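Local structure of lysyl oxidase (Pichia pastoris, 1W7C) at residues I266-N269 with P273-H276; S282-E287 with V718-P723; E202-T207 with D481-S486; Y373-P376 with G380-T383. The protein probably oxidises primary amines, including lysine side chains, as a copper-dependent amine oxidase that carries a topaquinone cofactor in each subunit. All coordinates share one frame; numbering follows the deposited sequence. Where two conformers were deposited one is given.

Contact 1 of 4, residues I266-N269 with P273-H276; sequences IQRN and PVRH. Unlike the reference sequence in segment 273-276: Val274 (reference Ile). With NAG (2-acetamido-2-deoxy-beta-D-glucopyranose), chain S.
Arg268 carries this contact through its guanidinium, which meets Pro273 and Val274.

The polar part involves the terminal NH2. This atom lies 2.8 Å from Pro273 O, which sits at the edge of the guanidinium, near its plane. The same NH2 is hydrogen-bonded to Ala272 O, and NH1 makes a salt bridge with Asp270. NE is hydrogen-bonded to Asp688 O of the second subunit.

The apolar part is small. Val274 CG2 comes obliquely to Arg268 NH2 at 3.6 Å, and the two side chains cross at about a right angle. Arg268 CG stands anti to the backbone N (chi1 -176°). The chain then runs out extended to NE, which carries the guanidinium across to the 273-274 backbone.

The covalent part lies beside this. Asn269 ND2 is bonded to C1 of an N-linked GlcNAc at 1.4 Å. Asn269 OD1 is hydrogen-bonded to Ser271 OG.

A leucine in place of Arg268 would probably leave Asp270 without its charge partner and Ala272 O without its donor, and cost a tie to the second subunit.

The chemistry implies that one cation ties Asp270 and Ala272 of this loop together and also joins the loop to the dimer partner.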
loop_
_atom_site.group_PDB
_atom_site.type_symbol
_atom_site.label_atom_id
_atom_site.label_comp_id
_atom_site.label_asym_id
_atom_site.label_seq_id
_atom_site.Cartn_x
_atom_site.Cartn_y
_atom_site.Cartn_z
ATOM N N ILE A 266 9.197 -22.510 -13.365
ATOM C CA ILE A 266 8.953 -21.071 -13.324
ATOM C C ILE A 266 9.051 -20.397 -14.686
ATOM O O ILE A 266 8.219 -19.598 -15.046
ATOM C CB ILE A 266 9.931 -20.384 -12.347
ATOM C CG1 ILE A 266 9.777 -20.881 -10.924
ATOM C CG2 ILE A 266 9.752 -18.844 -12.393
ATOM C CD1 ILE A 266 10.987 -20.557 -10.103
ATOM N N GLN A 267 10.109 -20.666 -15.413
ATOM C CA GLN A 267 10.421 -19.861 -16.581
ATOM C C GLN A 267 9.510 -20.187 -17.757
ATOM O O GLN A 267 8.865 -21.240 -17.784
ATOM C CB GLN A 267 11.871 -20.057 -16.930
ATOM C CG GLN A 267 12.217 -21.390 -17.588
ATOM C CD GLN A 267 12.576 -22.469 -16.588
ATOM O OE1 GLN A 267 12.367 -22.307 -15.375
ATOM N NE2 GLN A 267 13.126 -23.587 -17.093
ATOM N N ARG A 268 9.464 -19.268 -18.704
ATOM C CA ARG A 268 8.565 -19.341 -19.830
ATOM C C ARG A 268 8.762 -20.631 -20.613
ATOM O O ARG A 268 9.896 -21.044 -20.840
ATOM C CB ARG A 268 8.849 -18.165 -20.754
ATOM C CG ARG A 268 7.929 -18.064 -21.895
ATOM C CD ARG A 268 8.079 -16.840 -22.735
ATOM N NE ARG A 268 6.816 -16.508 -23.353
ATOM C CZ ARG A 268 6.320 -17.061 -24.458
ATOM N NH1 ARG A 268 7.005 -17.947 -25.180
ATOM N NH2 ARG A 268 5.121 -16.706 -24.824
ATOM N N ASN A 269 7.648 -21.233 -21.025
ATOM C CA ASN A 269 7.602 -22.331 -21.984
ATOM C C ASN A 269 7.707 -21.688 -23.367
ATOM O O ASN A 269 6.788 -21.005 -23.782
ATOM C CB ASN A 269 6.241 -23.038 -21.801
ATOM C CG ASN A 269 6.172 -24.406 -22.450
ATOM O OD1 ASN A 269 6.651 -24.596 -23.566
ATOM N ND2 ASN A 269 5.532 -25.368 -21.739
ATOM N N PRO A 273 2.213 -19.308 -26.819
ATOM C CA PRO A 273 1.950 -18.133 -27.653
ATOM C C PRO A 273 2.430 -16.859 -26.942
ATOM O O PRO A 273 2.519 -16.807 -25.710
ATOM C CB PRO A 273 0.421 -18.126 -27.795
ATOM C CG PRO A 273 -0.037 -19.493 -27.430
ATOM C CD PRO A 273 0.984 -20.064 -26.510
ATOM N N VAL A 274 2.779 -15.857 -27.722
ATOM C CA VAL A 274 3.134 -14.553 -27.201
ATOM C C VAL A 274 1.881 -13.686 -27.158
ATOM O O VAL A 274 1.109 -13.644 -28.128
ATOM C CB VAL A 274 4.257 -13.961 -28.059
ATOM C CG1 VAL A 274 4.497 -12.529 -27.775
ATOM C CG2 VAL A 274 5.512 -14.749 -27.789
ATOM N N ARG A 275 1.675 -13.007 -26.032
ATOM C CA ARG A 275 0.604 -12.030 -25.971
ATOM C C ARG A 275 0.851 -10.922 -26.993
ATOM O O ARG A 275 1.988 -10.603 -27.369
ATOM C CB ARG A 275 0.473 -11.437 -24.569
ATOM C CG ARG A 275 0.322 -12.422 -23.441
ATOM C CD ARG A 275 -0.009 -11.777 -22.168
ATOM N NE ARG A 275 -0.009 -12.755 -21.059
ATOM C CZ ARG A 275 -0.296 -12.483 -19.804
ATOM N NH1 ARG A 275 -0.770 -11.293 -19.436
ATOM N NH2 ARG A 275 -0.110 -13.431 -18.893
ATOM N N HIS A 276 -0.238 -10.336 -27.449
ATOM C CA HIS A 276 -0.190 -9.231 -28.420
ATOM C C HIS A 276 0.739 -8.121 -27.927
ATOM O O HIS A 276 0.591 -7.655 -26.766
ATOM C CB HIS A 276 -1.620 -8.690 -28.620
ATOM C CG HIS A 276 -1.736 -7.621 -29.665
ATOM N ND1 HIS A 276 -2.447 -6.462 -29.445
ATOM C CD2 HIS A 276 -1.288 -7.552 -30.947
ATOM C CE1 HIS A 276 -2.433 -5.719 -30.532
ATOM N NE2 HIS A 276 -1.723 -6.351 -31.466
HETATM C C1 NAG S . 5.404 -26.624 -22.446
HETATM C C2 NAG S . 5.171 -27.480 -21.179
HETATM C C3 NAG S . 4.411 -28.803 -21.430
HETATM C C4 NAG S . 3.318 -28.663 -22.495
HETATM C C5 NAG S . 3.853 -27.905 -23.710
HETATM C C6 NAG S . 2.797 -27.734 -24.795
HETATM C C7 NAG S . 6.943 -27.112 -19.482
HETATM C C8 NAG S . 8.335 -27.483 -19.046
HETATM N N2 NAG S . 6.460 -27.766 -20.551
HETATM O O3 NAG S . 3.859 -29.371 -20.228
HETATM O O4 NAG S . 2.864 -29.943 -22.887
HETATM O O5 NAG S . 4.271 -26.621 -23.296
HETATM O O6 NAG S . 1.776 -26.884 -24.317
HETATM O O7 NAG S . 6.322 -26.248 -18.855
#

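Contact 2 of 4, residues S282-E287 with V718-P723; sequences SPRLVE and VEVAEP. Unlike the reference sequence in segment 718-723: Val718 (reference Leu), Ala721 (reference Pro).
Arg284, on strand 284-286, reaches Val720 and Ala721, at and just past the end of strand 716-720, with backbones too far apart to pair: the CA atoms of Arg284 and Val720 are 8.3 Å apart. Each strand instead forms an antiparallel ladder with the second subunit.

The Arg284 side chain bridges the gap. It is bent at chi2 (-79°) and again at chi3, and this folds the guanidinium over toward Val720. Val720 CG1 lies over one face of the group, 3.2 Å above its plane and offset toward the rim. CG1 is 3.5 Å from Arg284 NH1. Val720 CG1 stands anti to its own backbone N, the position from which it reaches the arginine.

The polar work is done round the edge. Arg284 NH2 donates to Ala721 O at 2.8 Å, with an N-H...O angle of 151°. The donor lies in the carbonyl plane of Ala721, while the oxygen is tilted slightly from the guanidinium plane. Water 1 also sits at this edge, in plane. It accepts from Arg284 NH1 at 2.9 Å. It is also placed to donate to Val720 O at 3.0 Å, though other acceptors may compete for its protons.

A methionine in place of Arg284 would probably leave Ala721 O without this donor and water 1 without the NH1 that steadies it.

The contact thus pairs a cation with neutral carbonyl and water oxygens and a methyl group. It joins, by a side chain, two strands far apart in sequence that both pair with the second subunit at the dimer interface.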
loop_
_atom_site.group_PDB
_atom_site.type_symbol
_atom_site.label_atom_id
_atom_site.label_comp_id
_atom_site.label_asym_id
_atom_site.label_seq_id
_atom_site.Cartn_x
_atom_site.Cartn_y
_atom_site.Cartn_z
ATOM N N SER A 282 9.445 -4.040 -22.823
ATOM C CA SER A 282 8.690 -3.225 -21.912
ATOM C C SER A 282 9.439 -1.935 -21.523
ATOM O O SER A 282 10.631 -1.778 -21.802
ATOM C CB SER A 282 8.328 -4.070 -20.678
ATOM O OG SER A 282 9.464 -4.520 -19.926
ATOM N N PRO A 283 8.765 -1.017 -20.815
ATOM C CA PRO A 283 9.404 0.295 -20.591
ATOM C C PRO A 283 10.623 0.257 -19.684
ATOM O O PRO A 283 10.769 -0.657 -18.852
ATOM C CB PRO A 283 8.273 1.163 -20.022
ATOM C CG PRO A 283 7.019 0.473 -20.467
ATOM C CD PRO A 283 7.350 -0.997 -20.447
ATOM N N ARG A 284 11.458 1.270 -19.838
ATOM C CA ARG A 284 12.727 1.415 -19.128
ATOM C C ARG A 284 12.741 2.795 -18.474
ATOM O O ARG A 284 12.426 3.787 -19.104
ATOM C CB ARG A 284 13.920 1.346 -20.142
ATOM C CG ARG A 284 14.286 -0.074 -20.590
ATOM C CD ARG A 284 15.124 -0.866 -19.574
ATOM N NE ARG A 284 16.417 -0.201 -19.363
ATOM C CZ ARG A 284 17.490 -0.316 -20.120
ATOM N NH1 ARG A 284 17.502 -1.145 -21.147
ATOM N NH2 ARG A 284 18.589 0.358 -19.819
ATOM N N LEU A 285 13.196 2.855 -17.235
ATOM C CA LEU A 285 13.608 4.066 -16.577
ATOM C C LEU A 285 15.015 4.494 -17.057
ATOM O O LEU A 285 15.926 3.697 -17.146
ATOM C CB LEU A 285 13.644 3.777 -15.083
ATOM C CG LEU A 285 13.641 4.935 -14.145
ATOM C CD1 LEU A 285 12.294 5.670 -14.255
ATOM C CD2 LEU A 285 13.896 4.375 -12.737
ATOM N N VAL A 286 15.158 5.754 -17.440
ATOM C CA VAL A 286 16.444 6.322 -17.799
ATOM C C VAL A 286 16.682 7.611 -17.021
ATOM O O VAL A 286 15.747 8.242 -16.522
ATOM C CB VAL A 286 16.552 6.584 -19.318
ATOM C CG1 VAL A 286 16.364 5.302 -20.071
ATOM C CG2 VAL A 286 15.554 7.617 -19.761
ATOM N N GLU A 287 17.958 8.002 -17.008
ATOM C CA GLU A 287 18.419 9.220 -16.364
ATOM C C GLU A 287 18.951 10.138 -17.433
ATOM O O GLU A 287 20.141 10.058 -17.780
ATOM C CB GLU A 287 19.502 8.886 -15.335
ATOM C CG GLU A 287 18.884 8.323 -14.064
ATOM C CD GLU A 287 19.860 7.844 -13.016
ATOM O OE1 GLU A 287 21.063 7.688 -13.297
ATOM O OE2 GLU A 287 19.397 7.546 -11.907
ATOM N N VAL A 718 19.422 9.992 -26.109
ATOM C CA VAL A 718 20.211 9.260 -25.129
ATOM C C VAL A 718 20.456 7.856 -25.635
ATOM O O VAL A 718 19.711 7.342 -26.470
ATOM C CB VAL A 718 19.502 9.121 -23.743
ATOM C CG1 VAL A 718 19.052 10.449 -23.199
ATOM C CG2 VAL A 718 18.309 8.153 -23.803
ATOM N N GLU A 719 21.497 7.244 -25.096
ATOM C CA GLU A 719 21.738 5.820 -25.227
ATOM C C GLU A 719 21.098 5.096 -24.047
ATOM O O GLU A 719 21.337 5.451 -22.887
ATOM C CB GLU A 719 23.244 5.552 -25.223
ATOM C CG GLU A 719 23.633 4.225 -25.845
ATOM C CD GLU A 719 23.793 4.289 -27.359
ATOM O OE1 GLU A 719 23.211 5.200 -27.998
ATOM O OE2 GLU A 719 24.495 3.413 -27.910
ATOM N N VAL A 720 20.257 4.105 -24.345
ATOM C CA VAL A 720 19.636 3.242 -23.348
ATOM C C VAL A 720 20.604 2.087 -23.128
ATOM O O VAL A 720 20.705 1.185 -23.956
ATOM C CB VAL A 720 18.277 2.713 -23.854
ATOM C CG1 VAL A 720 17.581 1.893 -22.783
ATOM C CG2 VAL A 720 17.386 3.871 -24.297
ATOM N N ALA A 721 21.311 2.115 -22.005
ATOM C CA ALA A 721 22.481 1.274 -21.824
ATOM C C ALA A 721 22.119 -0.150 -21.433
ATOM O O ALA A 721 21.169 -0.397 -20.722
ATOM C CB ALA A 721 23.412 1.895 -20.772
ATOM N N GLU A 722 22.931 -1.088 -21.879
ATOM C CA GLU A 722 22.860 -2.463 -21.411
ATOM C C GLU A 722 23.255 -2.550 -19.938
ATOM O O GLU A 722 24.274 -1.998 -19.544
ATOM C CB GLU A 722 23.785 -3.336 -22.276
ATOM C CG GLU A 722 23.644 -4.829 -21.979
ATOM C CD GLU A 722 24.542 -5.703 -22.830
ATOM O OE1 GLU A 722 25.071 -5.218 -23.844
ATOM O OE2 GLU A 722 24.711 -6.882 -22.477
ATOM N N PRO A 723 22.450 -3.222 -19.122
ATOM C CA PRO A 723 22.828 -3.515 -17.746
ATOM C C PRO A 723 24.155 -4.249 -17.671
ATOM O O PRO A 723 24.553 -4.902 -18.629
ATOM C CB PRO A 723 21.676 -4.416 -17.252
ATOM C CG PRO A 723 20.524 -3.992 -18.100
ATOM C CD PRO A 723 21.110 -3.726 -19.450
HETATM O O HOH W 1 19.277 -1.369 -23.430
#

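Contact 3 of 4, residues E202-T207 with D481-S486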
loop_
_atom_site.group_PDB
_atom_site.type_symbol
_atom_site.label_atom_id
_atom_site.label_comp_id
_atom_site.label_asym_id
_atom_site.label_seq_id
_atom_site.Cartn_x
_atom_site.Cartn_y
_atom_site.Cartn_z
ATOM N N GLU A 202 11.549 -29.000 -4.834
ATOM C CA GLU A 202 11.315 -30.093 -3.869
ATOM C C GLU A 202 10.162 -29.750 -2.936
ATOM O O GLU A 202 9.413 -30.632 -2.519
ATOM C CB GLU A 202 12.578 -30.376 -3.063
ATOM C CG GLU A 202 13.666 -31.109 -3.850
ATOM C CD GLU A 202 14.430 -30.255 -4.868
ATOM O OE1 GLU A 202 14.494 -28.998 -4.743
ATOM O OE2 GLU A 202 15.020 -30.855 -5.768
ATOM N N ASN A 203 10.000 -28.469 -2.623
ATOM C CA ASN A 203 8.936 -28.067 -1.698
ATOM C C ASN A 203 7.530 -28.276 -2.252
ATOM O O ASN A 203 6.582 -28.280 -1.476
ATOM C CB ASN A 203 9.079 -26.586 -1.299
ATOM C CG ASN A 203 9.907 -26.367 -0.045
ATOM O OD1 ASN A 203 9.968 -25.252 0.465
ATOM N ND2 ASN A 203 10.573 -27.401 0.432
ATOM N N LEU A 204 7.402 -28.447 -3.571
ATOM C CA LEU A 204 6.114 -28.723 -4.195
ATOM C C LEU A 204 5.809 -30.212 -4.309
ATOM O O LEU A 204 4.712 -30.579 -4.720
ATOM C CB LEU A 204 6.054 -28.074 -5.589
ATOM C CG LEU A 204 6.232 -26.547 -5.640
ATOM C CD1 LEU A 204 6.006 -26.007 -7.039
ATOM C CD2 LEU A 204 5.319 -25.824 -4.653
ATOM N N VAL A 205 6.759 -31.059 -3.900
ATOM C CA VAL A 205 6.579 -32.507 -3.944
ATOM C C VAL A 205 6.935 -33.194 -2.623
ATOM O O VAL A 205 7.758 -34.122 -2.574
ATOM C CB VAL A 205 7.359 -33.101 -5.146
ATOM C CG1 VAL A 205 6.618 -32.815 -6.441
ATOM C CG2 VAL A 205 8.763 -32.528 -5.227
ATOM N N PRO A 206 6.276 -32.759 -1.544
ATOM C CA PRO A 206 6.367 -33.459 -0.263
ATOM C C PRO A 206 5.623 -34.782 -0.335
ATOM O O PRO A 206 4.515 -34.864 -0.887
ATOM C CB PRO A 206 5.658 -32.509 0.706
ATOM C CG PRO A 206 4.597 -31.825 -0.138
ATOM C CD PRO A 206 5.285 -31.667 -1.485
ATOM N N THR A 207 6.221 -35.827 0.233
ATOM C CA THR A 207 5.694 -37.200 0.084
ATOM C C THR A 207 4.656 -37.645 1.098
ATOM O O THR A 207 4.005 -38.662 0.888
ATOM C CB THR A 207 6.836 -38.208 0.159
ATOM O OG1 THR A 207 7.462 -38.149 1.449
ATOM C CG2 THR A 207 7.921 -37.896 -0.871
ATOM N N ASP A 481 -2.706 -32.219 -7.280
ATOM C CA ASP A 481 -3.374 -33.502 -7.080
ATOM C C ASP A 481 -3.183 -34.056 -5.676
ATOM O O ASP A 481 -4.138 -34.568 -5.090
ATOM C CB ASP A 481 -2.850 -34.567 -8.057
ATOM C CG ASP A 481 -3.057 -34.203 -9.517
ATOM O OD1 ASP A 481 -3.597 -35.050 -10.266
ATOM O OD2 ASP A 481 -2.684 -33.130 -10.020
ATOM N N VAL A 482 -1.961 -33.975 -5.140
ATOM C CA VAL A 482 -1.692 -34.429 -3.775
ATOM C C VAL A 482 -0.950 -33.379 -2.956
ATOM O O VAL A 482 -0.172 -33.713 -2.049
ATOM C CB VAL A 482 -0.959 -35.793 -3.736
ATOM C CG1 VAL A 482 -1.865 -36.878 -4.302
ATOM C CG2 VAL A 482 0.366 -35.728 -4.439
ATOM N N LEU A 483 -1.299 -32.115 -3.194
ATOM C CA LEU A 483 -0.567 -30.993 -2.605
ATOM C C LEU A 483 -1.499 -30.034 -1.882
ATOM O O LEU A 483 -2.505 -29.608 -2.444
ATOM C CB LEU A 483 0.177 -30.216 -3.681
ATOM C CG LEU A 483 1.239 -29.232 -3.192
ATOM C CD1 LEU A 483 2.334 -29.977 -2.463
ATOM C CD2 LEU A 483 1.825 -28.392 -4.298
ATOM N N SER A 484 -1.154 -29.714 -0.637
ATOM C CA SER A 484 -1.785 -28.638 0.110
ATOM C C SER A 484 -0.916 -27.390 0.111
ATOM O O SER A 484 0.283 -27.476 0.297
ATOM C CB SER A 484 -1.913 -29.050 1.553
ATOM O OG SER A 484 -2.562 -28.029 2.273
ATOM N N GLY A 485 -1.551 -26.226 -0.023
ATOM C CA GLY A 485 -0.889 -24.951 0.264
ATOM C C GLY A 485 -0.864 -24.636 1.764
ATOM O O GLY A 485 -1.678 -23.862 2.299
ATOM N N SER A 486 0.090 -25.224 2.463
ATOM C CA SER A 486 0.141 -25.093 3.910
ATOM C C SER A 486 0.093 -23.636 4.414
ATOM O O SER A 486 0.856 -22.786 4.034
ATOM C CB SER A 486 1.396 -25.773 4.461
ATOM O OG SER A 486 1.261 -27.181 4.440
HETATM O O HOH W 2 2.615 -33.636 -2.505
#
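Leu483 lies over one face of the Leu204 peptide group, the flat group met across this contact. Both methyl groups are on the same side of the peptide plane. Leu483 CD1 stands about 3.0 Å from the plane of the Leu204 peptide, near the oxygen. Leu204 O is 3.3 Å from Leu483 CD1 and 3.6 Å from Leu483 CD2, so both methyl groups press on the same oxygen.

The Pro206 ring is puckered and offers its CD and CG atoms to Leu483 CD1. The closer approach is Pro206 CD to Leu483 CD1, 3.5 Å. The two side chains cross at about a right angle.

Leu483 CG stands anti to the backbone N (chi1 -166°), and this brings the branched end nearer to the 202-207 segment than its CB bond alone would suggest. The side chains of the two leucines also touch lightly, with Leu204 CD2 and Leu483 CD2 4.4 Å apart.

Polar linkage comes from water 2. It donates to Pro206 O at 2.8 Å and to Val482 O at 2.8 Å. Both its protons are spent on backbone carbonyls, one from each segment.

Residues 202-204 form a short 3-10 turn, with Val205 N bonded to Glu202 O. Past it, Val205 and Thr207 bond by their backbones to Ile195 and Cys193 of strand 187-195. Leu483 belongs to the middle strand of a small antiparallel sheet with 465-466 and 478-480.

The Leu204 side chain is about 11 Å from the bound copper. The arrangement is consistent with the seam between an N3-like domain and the catalytic beta domain of copper amine oxidases.

Contact 4 of 4, residues Y373-P376 with G380-T383; sequences YDCP and GYFT. With NAG (2-acetamido-2-deoxy-beta-D-glucopyranose), chain T.
Two torsions bring Cys375 and Tyr381 together. Tyr381 CG stands anti to the carbonyl carbon (chi1 -72°), which sends the phenol back toward the 373-376 segment. Cys375 SG is likewise anti to its carbonyl carbon (chi1 -58°), and its CB points toward the tyrosine.

The phenol oxygen does most of the touching. Tyr381 OH is 3.4 Å from Cys375 CB and 4.0 Å from Cys375 SG. The ring carbon Tyr381 CZ follows at 4.2 Å from Cys375 CB. The sulfur lies obliquely to the ring, with Cys375 SG 5.3 Å from the ring centroid. This is a Cys sulfur-aromatic contact, and a rather distant one.

Cys375 SG is bonded to Cys400 SG. Cys400 lies on strand 391-405, which pairs antiparallel with strand 380-388, the strand that carries Tyr381. The disulfide therefore fastens the 373-376 loop to this beta hairpin of the catalytic domain. Tyr381 also touches Cys400, and so it packs against both halves of the crosslink.

Water 3 adds a polar bridge. It lies in the plane of the Tyr381 ring, at its edge, 2.7 Å from Tyr381 OH. It can also donate to Pro376 O at 2.7 Å, although further acceptors are in reach of its protons.

The loop is tied to the dimer partner as well, since Asp374 forms a salt bridge with Arg412 of the second subunit. Farther along the strand, Thr383 CG2 rests 3.6 Å from O5 of the GlcNAc that is attached to Asn394 on the neighbouring strand.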
loop_
_atom_site.group_PDB
_atom_site.type_symbol
_atom_site.label_atom_id
_atom_site.label_comp_id
_atom_site.label_asym_id
_atom_site.label_seq_id
_atom_site.Cartn_x
_atom_site.Cartn_y
_atom_site.Cartn_z
ATOM N N TYR A 373 16.809 -6.473 -13.833
ATOM C CA TYR A 373 15.588 -7.160 -13.468
ATOM C C TYR A 373 15.259 -6.979 -11.991
ATOM O O TYR A 373 14.165 -6.577 -11.616
ATOM C CB TYR A 373 15.704 -8.643 -13.814
ATOM C CG TYR A 373 15.644 -8.888 -15.309
ATOM C CD1 TYR A 373 16.772 -8.771 -16.102
ATOM C CD2 TYR A 373 14.431 -9.171 -15.934
ATOM C CE1 TYR A 373 16.692 -8.951 -17.466
ATOM C CE2 TYR A 373 14.347 -9.370 -17.314
ATOM C CZ TYR A 373 15.487 -9.245 -18.067
ATOM O OH TYR A 373 15.500 -9.459 -19.423
ATOM N N ASP A 374 16.222 -7.283 -11.137
ATOM C CA ASP A 374 16.025 -7.096 -9.710
ATOM C C ASP A 374 16.016 -5.618 -9.311
ATOM O O ASP A 374 15.344 -5.262 -8.335
ATOM C CB ASP A 374 17.068 -7.836 -8.877
ATOM C CG ASP A 374 16.827 -9.323 -8.778
ATOM O OD1 ASP A 374 15.681 -9.807 -8.941
ATOM O OD2 ASP A 374 17.801 -10.078 -8.528
ATOM N N CYS A 375 16.800 -4.816 -10.008
ATOM C CA CYS A 375 16.852 -3.367 -9.860
ATOM C C CYS A 375 16.826 -2.770 -11.242
ATOM O O CYS A 375 17.307 -3.404 -12.223
ATOM C CB CYS A 375 18.145 -2.927 -9.146
ATOM S SG CYS A 375 18.363 -3.659 -7.497
ATOM N N PRO A 376 16.340 -1.547 -11.396
ATOM C CA PRO A 376 16.448 -0.884 -12.705
ATOM C C PRO A 376 17.886 -0.734 -13.174
ATOM O O PRO A 376 18.865 -0.751 -12.420
ATOM C CB PRO A 376 15.790 0.490 -12.465
ATOM C CG PRO A 376 14.951 0.302 -11.236
ATOM C CD PRO A 376 15.671 -0.686 -10.411
ATOM N N GLY A 380 23.002 1.766 -9.048
ATOM C CA GLY A 380 24.366 1.484 -8.677
ATOM C C GLY A 380 24.390 0.335 -7.666
ATOM O O GLY A 380 23.509 0.186 -6.849
ATOM N N TYR A 381 25.463 -0.462 -7.745
ATOM C CA TYR A 381 25.590 -1.671 -6.940
ATOM C C TYR A 381 26.778 -1.605 -5.993
ATOM O O TYR A 381 27.831 -1.011 -6.325
ATOM C CB TYR A 381 25.774 -2.890 -7.859
ATOM C CG TYR A 381 24.532 -3.250 -8.580
ATOM C CD1 TYR A 381 24.288 -2.773 -9.832
ATOM C CD2 TYR A 381 23.551 -4.021 -7.968
ATOM C CE1 TYR A 381 23.128 -3.058 -10.500
ATOM C CE2 TYR A 381 22.395 -4.321 -8.610
ATOM C CZ TYR A 381 22.174 -3.839 -9.874
ATOM O OH TYR A 381 20.996 -4.121 -10.525
ATOM N N PHE A 382 26.606 -2.246 -4.841
ATOM C CA PHE A 382 27.584 -2.208 -3.747
ATOM C C PHE A 382 27.948 -3.578 -3.242
ATOM O O PHE A 382 27.117 -4.474 -3.198
ATOM C CB PHE A 382 27.047 -1.286 -2.611
ATOM C CG PHE A 382 26.957 0.129 -3.091
ATOM C CD1 PHE A 382 25.831 0.571 -3.763
ATOM C CD2 PHE A 382 28.074 0.965 -3.046
ATOM C CE1 PHE A 382 25.809 1.838 -4.346
ATOM C CE2 PHE A 382 28.054 2.233 -3.613
ATOM C CZ PHE A 382 26.911 2.675 -4.243
ATOM N N THR A 383 29.225 -3.717 -2.897
ATOM C CA THR A 383 29.816 -4.951 -2.427
ATOM C C THR A 383 29.853 -4.923 -0.904
ATOM O O THR A 383 30.236 -3.906 -0.289
ATOM C CB THR A 383 31.253 -5.040 -2.977
ATOM O OG1 THR A 383 31.214 -5.093 -4.406
ATOM C CG2 THR A 383 31.925 -6.319 -2.519
HETATM C C1 NAG T . 35.580 -7.335 -2.720
HETATM C C2 NAG T . 37.121 -7.293 -2.763
HETATM C C3 NAG T . 37.628 -5.905 -3.139
HETATM C C4 NAG T . 36.992 -5.471 -4.454
HETATM C C5 NAG T . 35.461 -5.632 -4.377
HETATM C C6 NAG T . 34.805 -5.309 -5.724
HETATM C C7 NAG T . 38.545 -8.764 -1.455
HETATM C C8 NAG T . 39.569 -8.724 -0.361
HETATM N N2 NAG T . 37.720 -7.717 -1.511
HETATM O O3 NAG T . 39.037 -5.893 -3.290
HETATM O O4 NAG T . 37.380 -4.142 -4.747
HETATM O O5 NAG T . 35.149 -6.965 -4.022
HETATM O O6 NAG T . 35.137 -6.325 -6.650
HETATM O O7 NAG T . 38.500 -9.720 -2.235
HETATM O O HOH W 3 20.544 -2.866 -12.817
#

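How the contacts relate
Along the chain, 202-207 of contact 3 comes first, then all of contact 1, then 282-287 of contact 2 and all of contact 4. The late halves follow, 481-486 and then 718-723, so contacts 2 and 3 interlock in sequence. Contacts 2 and 4 have centres 14 Å apart. Arg284 and Pro723 of contact 2 touch Ser377, and Glu287 touches Thr378, both in the short loop between the halves of contact 4. Contact 3 lies farthest from contact 2, 41 Å between centres. Contacts 1 and 3 have centres 25 Å apart, nearest atoms about 7 Å. Contacts 1, 2 and 4 sit along the dimer interface. Contact 3 touches the second subunit at Asp481 alone.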